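Local coordinates for protein LytB (Plasmodium falciparum, PDB 4N7B) that reduces (E)-4-hydroxy-3-methylbut-2-enyl diphosphate to isopentenyl and dimethylallyl diphosphate with an iron-sulfur cluster, ending the apicoplast route to isoprenoid precursors, at residues 219-224 and 475-480; 251-256 and 272-277; 425-430 and 454-459. All coordinates share one frame; numbering follows the deposited sequence.

Contacts 1 and 3 share one part of the molecule, and contact 2 lies apart. The centres of contacts 1 and 3 are about 10 Å apart. Both reach the same five-stranded parallel sheet. They touch through Cys430, which packs on Tyr223 and Ala479, and through Lys429 beside Lys477. Contact 2 belongs to a separate four-stranded sheet, with its centre about 40 Å from that of contact 1 and about 38 Å from that of contact 3. Of the three, it alone lies near the active site. The side chain of His256 is about 12 Å from the bound iron-sulfur cluster and about 3 Å from that of His260, which probably binds the substrate, as in related enzymes.

Contact 1 (219-224 and 475-480); sequences NKILYL and VNKIAL
Leu222 and Tyr223 meet Ile478 and Leu480 where two parallel strands, 221-224 and 477-480, lie next to each other in a five-stranded parallel sheet. The strand axes come within 4.9 Å and are turned 15° apart. Four backbone bonds join them: Ile221 N to Asn476 O, Ile478 N to Ile221 O, Tyr223 N to Ile478 O, and Leu480 N to Tyr223 O.

The face with Leu222, Leu224, Ile478 and Leu480 is apolar and interlocked. Leu222 CD1 is the main bump. In the notch between Ile478 and Leu480, Leu222 CD1 lies 3.6 Å from Ile478 CG2 and 3.8 Å from Leu480 CB. Its CG is anti to the backbone N (chi1 175°), and from there CD1 leans across to the partner strand. Leu224 and Leu480 run side by side, with Leu224 CD1 3.9 Å from Leu480 CD2. Helix 488-499 covers this face through Val495 and Leu498.

The other face carries Ile221, Tyr223, Lys477 and Ala479. Ile221 CG2 sits over the centre of one face of the Tyr223 ring, 3.7 Å above its plane. The Lys477 chain lies alongside the same ring, and Lys477 CD meets the edge at Tyr223 CE2, 4.2 Å away. Ala479 is short, and Cys430 packs on both it and Tyr223.

At the start of the strands Asp431 OD2 accepts both backbone N-H groups of Asn476 and Lys477. The Lys477 chain bends at chi2 and chi4, bringing Lys477 NZ to Asn219 O at 2.9 Å in a weak hydrogen bond; Asn219 itself is poorly ordered. Lys220 NZ turns to Phe503 O. Asn476 O does double duty: besides accepting Ile221 N, it takes a CA-H contact from Lys220 CA at 3.0 Å.

Contact 2 (251-256 and 272-277); sequences PIYVKH and GAIFIE
Glu277 grips Lys255 and His256 with different oxygens. OE1 of Glu277 forms a salt bridge with Lys255 NZ at 3.1 Å. Lys255 NZ also bonds to Glu277 O at 2.7 Å, so two bonds fix the lysine tip. The syn lone pair of Glu277 OE2 takes His256 ND1 at 2.6 Å. The Glu277 chain folds at chi2 (-65°), which brings its carboxylate back to both partners. The ring and carboxylate planes are 58° apart, and the oxygen lies somewhat out of the ring plane. His256 NE2 bonds to NE2 of His260, probably a substrate ligand. His256 has two conformers; both side-chain bonds belong to one and are to that extent doubtful. In this conformer the pair could position His260 from the second shell.

Beyond these bonds, a parallel ladder runs from Ile252 N and Gly272 O to His256 N and Ile276 O. On one face Val254 CB rests against Phe275 CD2 at 3.4 Å. On the other, Ile276 CG2 meets the Tyr253 ring edge at Tyr253 CD1, 3.7 Å away. Ile274 CD1 is modelled 3.3 Å from Pro251 CB, closer than usual carbon contact.

The two strands and helix 262-271 form a beta-alpha-beta crossover. The helix ends in a Schellman motif at Gly272. Helix 262-271 packs on Ala273 and Phe275, while helix 232-247 touches Ile252 and Ala273. Strand 287-290 flanks 252-255 on its other side.

Contact 3 (425-430 and 454-459); sequences KICTKC and RNVPAV. With SO4 (sulfate ion), chain D.
Cys427 and Thr428 meet the CB of Arg454, where the end of helix 414-427 faces the loop between helix 442-452 and strand 458-461. Arg454 CB starts the side chain 4.2 Å from Cys427 SG. Thr428 CG2 touches it too. CG and CD carry the chain outward, and Arg454 CD passes 3.6 Å from sulfate O2. The chain bends at chi3 (-86°), which turns the guanidinium toward its partners. NE bonds to the backbone O of Ser450, one turn back in the helix. NH2 forms a salt bridge with Asp388. NH1 faces the sulfate: Arg454 NH1 is 3.1 Å from sulfate O3 and makes a long, weak hydrogen bond to sulfate O2 at 3.5 Å. The sulfur lies at the edge of the guanidinium, in its plane.

Val456 fills the inner part of the contact. Val456 CG1 lies 3.9 Å from Cys427 SG and 3.4 Å from Cys427 O. Cys427 O also accepts Cys430 N at 2.9 Å, closing a type I beta turn from Cys427 to Cys430. The approach of Val456 follows a Schellman motif, with Asn455 as the C-prime residue ending helix 442-452. Thr433 of the neighbouring strand touches both Cys427 and Val456.

No hydrogen bond joins the two segments. They meet by van der Waals contact of a thiol, methyl groups and backbone carbonyl oxygens. The charge of Arg454 is directed outside the pair, to Asp388 and to a sulfate probably taken from the crystallisation liquor, so its weak anion bond need not reflect a natural ligand.

Contact 1 (219-224 and 475-480)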
loop_
_atom_site.group_PDB
_atom_site.type_symbol
_atom_site.label_atom_id
_atom_site.label_comp_id
_atom_site.label_asym_id
_atom_site.label_seq_id
_atom_site.Cartn_x
_atom_site.Cartn_y
_atom_site.Cartn_z
ATOM N N ASN A 219 22.197 -20.094 19.479
ATOM C CA ASN A 219 20.794 -19.888 19.808
ATOM C C ASN A 219 19.994 -19.418 18.614
ATOM O O ASN A 219 20.216 -18.321 18.104
ATOM C CB ASN A 219 20.681 -18.858 20.912
ATOM C CG ASN A 219 19.724 -19.269 21.961
ATOM O OD1 ASN A 219 19.993 -20.197 22.722
ATOM N ND2 ASN A 219 18.586 -18.590 22.025
ATOM N N LYS A 220 19.071 -20.251 18.155
ATOM C CA LYS A 220 18.276 -19.911 16.984
ATOM C C LYS A 220 16.951 -19.293 17.404
ATOM O O LYS A 220 16.225 -19.863 18.220
ATOM C CB LYS A 220 18.062 -21.155 16.133
ATOM C CG LYS A 220 19.387 -21.796 15.720
ATOM C CD LYS A 220 19.185 -23.009 14.852
ATOM C CE LYS A 220 18.755 -22.614 13.461
ATOM N NZ LYS A 220 18.663 -23.796 12.548
ATOM N N ILE A 221 16.636 -18.125 16.855
ATOM C CA ILE A 221 15.405 -17.444 17.214
ATOM C C ILE A 221 14.696 -16.861 16.011
ATOM O O ILE A 221 15.319 -16.232 15.143
ATOM C CB ILE A 221 15.666 -16.285 18.164
ATOM C CG1 ILE A 221 16.328 -16.779 19.438
ATOM C CG2 ILE A 221 14.349 -15.568 18.495
ATOM C CD1 ILE A 221 16.744 -15.643 20.344
ATOM N N LEU A 222 13.385 -17.062 15.967
ATOM C CA LEU A 222 12.541 -16.410 14.976
ATOM C C LEU A 222 11.704 -15.340 15.654
ATOM O O LEU A 222 10.860 -15.623 16.523
ATOM C CB LEU A 222 11.649 -17.431 14.282
ATOM C CG LEU A 222 10.634 -16.846 13.308
ATOM C CD1 LEU A 222 11.305 -16.411 12.044
ATOM C CD2 LEU A 222 9.561 -17.868 13.007
ATOM N N TYR A 223 11.960 -14.094 15.289
ATOM C CA TYR A 223 11.204 -12.988 15.827
ATOM C C TYR A 223 10.034 -12.736 14.905
ATOM O O TYR A 223 10.202 -12.241 13.786
ATOM C CB TYR A 223 12.067 -11.745 15.910
ATOM C CG TYR A 223 13.173 -11.804 16.936
ATOM C CD1 TYR A 223 12.906 -11.583 18.274
ATOM C CD2 TYR A 223 14.496 -12.044 16.559
ATOM C CE1 TYR A 223 13.907 -11.615 19.222
ATOM C CE2 TYR A 223 15.510 -12.076 17.504
ATOM C CZ TYR A 223 15.199 -11.860 18.836
ATOM O OH TYR A 223 16.175 -11.889 19.790
ATOM N N LEU A 224 8.855 -13.117 15.361
ATOM C CA LEU A 224 7.631 -12.865 14.635
ATOM C C LEU A 224 7.137 -11.487 15.038
ATOM O O LEU A 224 6.826 -11.216 16.207
ATOM C CB LEU A 224 6.575 -13.925 14.953
ATOM C CG LEU A 224 5.211 -13.716 14.291
ATOM C CD1 LEU A 224 5.339 -13.771 12.760
ATOM C CD2 LEU A 224 4.228 -14.779 14.798
ATOM N N VAL A 475 22.325 -18.904 9.468
ATOM C CA VAL A 475 21.545 -17.858 10.113
ATOM C C VAL A 475 20.810 -18.397 11.329
ATOM O O VAL A 475 20.047 -19.370 11.256
ATOM C CB VAL A 475 20.634 -17.044 9.146
ATOM C CG1 VAL A 475 20.979 -17.331 7.680
ATOM C CG2 VAL A 475 19.190 -17.251 9.446
ATOM N N ASN A 476 21.082 -17.746 12.454
ATOM C CA ASN A 476 20.545 -18.135 13.745
ATOM C C ASN A 476 19.386 -17.265 14.179
ATOM O O ASN A 476 18.518 -17.717 14.906
ATOM C CB ASN A 476 21.656 -18.077 14.794
ATOM C CG ASN A 476 22.797 -19.020 14.469
ATOM O OD1 ASN A 476 22.578 -20.162 14.064
ATOM N ND2 ASN A 476 24.019 -18.544 14.636
ATOM N N LYS A 477 19.377 -16.010 13.757
ATOM C CA LYS A 477 18.272 -15.130 14.116
ATOM C C LYS A 477 17.620 -14.504 12.895
ATOM O O LYS A 477 18.276 -13.867 12.073
ATOM C CB LYS A 477 18.743 -14.053 15.086
ATOM C CG LYS A 477 19.509 -14.630 16.270
ATOM C CD LYS A 477 19.310 -13.815 17.523
ATOM C CE LYS A 477 20.435 -14.058 18.520
ATOM N NZ LYS A 477 20.784 -15.506 18.654
ATOM N N ILE A 478 16.313 -14.689 12.807
ATOM C CA ILE A 478 15.503 -14.190 11.714
ATOM C C ILE A 478 14.416 -13.226 12.198
ATOM O O ILE A 478 13.679 -13.496 13.160
ATOM C CB ILE A 478 14.831 -15.355 11.018
ATOM C CG1 ILE A 478 15.889 -16.258 10.422
ATOM C CG2 ILE A 478 13.834 -14.875 9.975
ATOM C CD1 ILE A 478 15.345 -17.585 9.957
ATOM N N ALA A 479 14.326 -12.100 11.514
ATOM C CA ALA A 479 13.260 -11.146 11.710
ATOM C C ALA A 479 12.184 -11.483 10.672
ATOM O O ALA A 479 12.473 -11.479 9.464
ATOM C CB ALA A 479 13.797 -9.747 11.476
ATOM N N LEU A 480 10.967 -11.821 11.107
ATOM C CA LEU A 480 9.932 -12.187 10.136
ATOM C C LEU A 480 8.765 -11.214 10.189
ATOM O O LEU A 480 8.164 -11.026 11.249
ATOM C CB LEU A 480 9.439 -13.609 10.375
ATOM C CG LEU A 480 8.241 -14.076 9.549
ATOM C CD1 LEU A 480 8.586 -14.204 8.066
ATOM C CD2 LEU A 480 7.729 -15.411 10.088
#

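Contact 2 (251-256 and 272-277)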
loop_
_atom_site.group_PDB
_atom_site.type_symbol
_atom_site.label_atom_id
_atom_site.label_comp_id
_atom_site.label_asym_id
_atom_site.label_seq_id
_atom_site.Cartn_x
_atom_site.Cartn_y
_atom_site.Cartn_z
ATOM N N PRO A 251 -20.058 -11.850 -13.205
ATOM C CA PRO A 251 -18.767 -11.333 -12.744
ATOM C C PRO A 251 -18.861 -9.940 -12.117
ATOM O O PRO A 251 -19.715 -9.133 -12.495
ATOM C CB PRO A 251 -17.952 -11.272 -14.032
ATOM C CG PRO A 251 -18.966 -10.982 -15.089
ATOM C CD PRO A 251 -20.238 -11.668 -14.655
ATOM N N ILE A 252 -17.975 -9.669 -11.164
ATOM C CA ILE A 252 -17.871 -8.349 -10.552
ATOM C C ILE A 252 -16.584 -7.693 -11.014
ATOM O O ILE A 252 -15.490 -8.214 -10.781
ATOM C CB ILE A 252 -17.867 -8.439 -9.019
ATOM C CG1 ILE A 252 -19.236 -8.899 -8.524
ATOM C CG2 ILE A 252 -17.494 -7.098 -8.400
ATOM C CD1 ILE A 252 -20.354 -7.940 -8.887
ATOM N N TYR A 253 -16.710 -6.539 -11.655
ATOM C CA TYR A 253 -15.567 -5.903 -12.289
ATOM C C TYR A 253 -14.831 -4.991 -11.329
ATOM O O TYR A 253 -15.442 -4.200 -10.616
ATOM C CB TYR A 253 -16.015 -5.141 -13.533
ATOM C CG TYR A 253 -16.407 -6.079 -14.643
ATOM C CD1 TYR A 253 -15.443 -6.635 -15.475
ATOM C CD2 TYR A 253 -17.731 -6.448 -14.835
ATOM C CE1 TYR A 253 -15.789 -7.508 -16.485
ATOM C CE2 TYR A 253 -18.087 -7.326 -15.847
ATOM C CZ TYR A 253 -17.110 -7.851 -16.668
ATOM O OH TYR A 253 -17.449 -8.728 -17.674
ATOM N N VAL A 254 -13.510 -5.125 -11.306
ATOM C CA VAL A 254 -12.678 -4.307 -10.441
ATOM C C VAL A 254 -11.630 -3.606 -11.281
ATOM O O VAL A 254 -10.952 -4.235 -12.087
ATOM C CB VAL A 254 -11.956 -5.159 -9.394
ATOM C CG1 VAL A 254 -11.064 -4.286 -8.530
ATOM C CG2 VAL A 254 -12.958 -5.928 -8.548
ATOM N N LYS A 255 -11.504 -2.300 -11.091
ATOM C CA LYS A 255 -10.531 -1.515 -11.824
ATOM C C LYS A 255 -9.175 -1.593 -11.118
ATOM O O LYS A 255 -9.034 -1.146 -9.987
ATOM C CB LYS A 255 -11.019 -0.074 -11.945
ATOM C CG LYS A 255 -9.979 0.898 -12.439
ATOM C CD LYS A 255 -9.456 0.560 -13.822
ATOM C CE LYS A 255 -8.444 1.621 -14.268
ATOM N NZ LYS A 255 -7.934 1.432 -15.661
ATOM N N HIS A 256 -8.204 -2.145 -11.844
ATOM C CA HIS A 256 -6.894 -2.571 -11.337
ATOM C C HIS A 256 -7.013 -3.619 -10.241
ATOM O O HIS A 256 -8.086 -3.822 -9.669
ATOM C CB HIS A 256 -6.022 -1.403 -10.856
ATOM C CG HIS A 256 -4.573 -1.770 -10.720
ATOM N ND1 HIS A 256 -3.733 -1.875 -11.810
ATOM C CD2 HIS A 256 -3.824 -2.098 -9.641
ATOM C CE1 HIS A 256 -2.529 -2.231 -11.405
ATOM N NE2 HIS A 256 -2.557 -2.374 -10.093
ATOM N N GLY A 272 -15.292 -15.044 -8.637
ATOM C CA GLY A 272 -16.044 -14.397 -9.702
ATOM C C GLY A 272 -15.676 -12.946 -9.983
ATOM O O GLY A 272 -16.312 -12.287 -10.809
ATOM N N ALA A 273 -14.651 -12.432 -9.314
ATOM C CA ALA A 273 -14.198 -11.080 -9.613
ATOM C C ALA A 273 -13.331 -11.080 -10.872
ATOM O O ALA A 273 -12.679 -12.075 -11.197
ATOM C CB ALA A 273 -13.430 -10.486 -8.436
ATOM N N ILE A 274 -13.337 -9.958 -11.581
ATOM C CA ILE A 274 -12.473 -9.782 -12.736
ATOM C C ILE A 274 -11.806 -8.415 -12.667
ATOM O O ILE A 274 -12.479 -7.380 -12.578
ATOM C CB ILE A 274 -13.261 -9.906 -14.052
ATOM C CG1 ILE A 274 -13.894 -11.298 -14.160
ATOM C CG2 ILE A 274 -12.351 -9.643 -15.245
ATOM C CD1 ILE A 274 -14.904 -11.428 -15.284
ATOM N N PHE A 275 -10.478 -8.415 -12.707
ATOM C CA PHE A 275 -9.712 -7.176 -12.626
ATOM C C PHE A 275 -9.388 -6.682 -14.026
ATOM O O PHE A 275 -8.812 -7.405 -14.835
ATOM C CB PHE A 275 -8.436 -7.396 -11.814
ATOM C CG PHE A 275 -8.691 -7.982 -10.463
ATOM C CD1 PHE A 275 -8.469 -9.322 -10.217
ATOM C CD2 PHE A 275 -9.204 -7.197 -9.451
ATOM C CE1 PHE A 275 -8.725 -9.860 -8.969
ATOM C CE2 PHE A 275 -9.469 -7.726 -8.212
ATOM C CZ PHE A 275 -9.230 -9.060 -7.967
ATOM N N ILE A 276 -9.768 -5.443 -14.307
ATOM C CA ILE A 276 -9.654 -4.909 -15.655
ATOM C C ILE A 276 -8.907 -3.590 -15.642
ATOM O O ILE A 276 -8.774 -2.957 -14.598
ATOM C CB ILE A 276 -11.057 -4.710 -16.277
ATOM C CG1 ILE A 276 -11.842 -3.637 -15.519
ATOM C CG2 ILE A 276 -11.842 -6.014 -16.232
ATOM C CD1 ILE A 276 -11.584 -2.219 -15.993
ATOM N N GLU A 277 -8.409 -3.185 -16.802
ATOM C CA GLU A 277 -7.802 -1.868 -16.959
ATOM C C GLU A 277 -8.575 -1.063 -17.988
ATOM O O GLU A 277 -8.530 0.166 -17.992
ATOM C CB GLU A 277 -6.339 -1.988 -17.393
ATOM C CG GLU A 277 -5.433 -2.644 -16.372
ATOM C CD GLU A 277 -5.299 -1.844 -15.093
ATOM O OE1 GLU A 277 -5.762 -0.680 -15.049
ATOM O OE2 GLU A 277 -4.721 -2.384 -14.119
#

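Contact 3 (425-430 and 454-459)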
loop_
_atom_site.group_PDB
_atom_site.type_symbol
_atom_site.label_atom_id
_atom_site.label_comp_id
_atom_site.label_asym_id
_atom_site.label_seq_id
_atom_site.Cartn_x
_atom_site.Cartn_y
_atom_site.Cartn_z
ATOM N N LYS A 425 13.372 -1.662 14.430
ATOM C CA LYS A 425 13.792 -1.815 15.830
ATOM C C LYS A 425 14.439 -3.156 16.108
ATOM O O LYS A 425 15.397 -3.239 16.868
ATOM C CB LYS A 425 12.601 -1.696 16.775
ATOM C CG LYS A 425 12.543 -0.395 17.524
ATOM C CD LYS A 425 11.172 -0.214 18.163
ATOM C CE LYS A 425 10.726 1.231 18.097
ATOM N NZ LYS A 425 9.371 1.392 18.691
ATOM N N ILE A 426 13.904 -4.206 15.487
ATOM C CA ILE A 426 14.357 -5.561 15.765
ATOM C C ILE A 426 15.373 -6.101 14.745
ATOM O O ILE A 426 16.215 -6.906 15.120
ATOM C CB ILE A 426 13.164 -6.560 15.885
ATOM C CG1 ILE A 426 13.639 -7.918 16.389
ATOM C CG2 ILE A 426 12.507 -6.761 14.550
ATOM C CD1 ILE A 426 14.384 -7.869 17.717
ATOM N N CYS A 427 15.327 -5.666 13.483
ATOM C CA CYS A 427 16.144 -6.330 12.451
ATOM C C CYS A 427 17.645 -6.357 12.803
ATOM O O CYS A 427 18.342 -7.288 12.428
ATOM C CB CYS A 427 15.921 -5.720 11.053
ATOM S SG CYS A 427 16.565 -4.062 10.901
ATOM N N THR A 428 18.139 -5.378 13.555
ATOM C CA THR A 428 19.578 -5.308 13.839
ATOM C C THR A 428 20.073 -6.281 14.898
ATOM O O THR A 428 21.259 -6.318 15.173
ATOM C CB THR A 428 20.028 -3.874 14.216
ATOM O OG1 THR A 428 19.275 -3.407 15.339
ATOM C CG2 THR A 428 19.799 -2.948 13.037
ATOM N N LYS A 429 19.174 -7.067 15.488
ATOM C CA LYS A 429 19.570 -8.188 16.345
ATOM C C LYS A 429 19.680 -9.460 15.511
ATOM O O LYS A 429 20.090 -10.505 16.006
ATOM C CB LYS A 429 18.513 -8.429 17.427
ATOM C CG LYS A 429 18.729 -7.629 18.685
ATOM C CD LYS A 429 17.736 -6.480 18.792
ATOM C CE LYS A 429 18.416 -5.217 19.316
ATOM N NZ LYS A 429 19.027 -5.418 20.664
ATOM N N CYS A 430 19.272 -9.365 14.248
ATOM C CA CYS A 430 19.094 -10.534 13.380
ATOM C C CYS A 430 20.151 -10.646 12.267
ATOM O O CYS A 430 20.834 -9.683 11.950
ATOM C CB CYS A 430 17.710 -10.487 12.745
ATOM S SG CYS A 430 16.321 -10.532 13.967
ATOM N N ARG A 454 19.950 -0.880 6.911
ATOM C CA ARG A 454 20.389 -1.062 8.298
ATOM C C ARG A 454 21.368 -2.257 8.399
ATOM O O ARG A 454 21.662 -2.764 9.483
ATOM C CB ARG A 454 19.177 -1.169 9.231
ATOM C CG ARG A 454 18.793 0.171 9.866
ATOM C CD ARG A 454 17.264 0.255 10.371
ATOM N NE ARG A 454 16.515 0.676 9.206
ATOM C CZ ARG A 454 15.998 1.876 8.996
ATOM N NH1 ARG A 454 16.027 2.823 9.912
ATOM N NH2 ARG A 454 15.406 2.098 7.839
ATOM N N ASN A 455 21.888 -2.670 7.242
ATOM C CA ASN A 455 22.937 -3.680 7.143
ATOM C C ASN A 455 22.491 -5.104 7.489
ATOM O O ASN A 455 23.320 -5.974 7.702
ATOM C CB ASN A 455 24.142 -3.288 7.990
ATOM C CG ASN A 455 24.727 -1.969 7.573
ATOM O OD1 ASN A 455 24.660 -1.583 6.405
ATOM N ND2 ASN A 455 25.303 -1.261 8.518
ATOM N N VAL A 456 21.197 -5.369 7.512
ATOM C CA VAL A 456 20.792 -6.763 7.637
ATOM C C VAL A 456 20.105 -7.277 6.365
ATOM O O VAL A 456 19.100 -6.736 5.903
ATOM C CB VAL A 456 20.044 -7.053 8.976
ATOM C CG1 VAL A 456 19.826 -5.781 9.746
ATOM C CG2 VAL A 456 18.780 -7.865 8.775
ATOM N N PRO A 457 20.704 -8.305 5.764
ATOM C CA PRO A 457 20.231 -8.877 4.505
ATOM C C PRO A 457 18.757 -9.217 4.605
ATOM O O PRO A 457 18.281 -9.608 5.669
ATOM C CB PRO A 457 21.070 -10.146 4.355
ATOM C CG PRO A 457 22.282 -9.919 5.187
ATOM C CD PRO A 457 21.844 -9.052 6.327
ATOM N N ALA A 458 18.035 -9.069 3.507
ATOM C CA ALA A 458 16.597 -9.213 3.550
ATOM C C ALA A 458 16.110 -9.755 2.218
ATOM O O ALA A 458 16.739 -9.542 1.190
ATOM C CB ALA A 458 15.958 -7.881 3.833
ATOM N N VAL A 459 15.002 -10.475 2.253
ATOM C CA VAL A 459 14.436 -11.068 1.057
ATOM C C VAL A 459 12.936 -10.932 1.139
ATOM O O VAL A 459 12.360 -11.036 2.215
ATOM C CB VAL A 459 14.751 -12.594 0.925
ATOM C CG1 VAL A 459 16.200 -12.819 0.651
ATOM C CG2 VAL A 459 14.330 -13.345 2.194
HETATM S S SO4 D . 16.747 3.746 13.275
HETATM O O1 SO4 D . 16.811 4.222 14.656
HETATM O O2 SO4 D . 16.874 2.291 13.254
HETATM O O3 SO4 D . 15.470 4.134 12.684
HETATM O O4 SO4 D . 17.842 4.341 12.511
#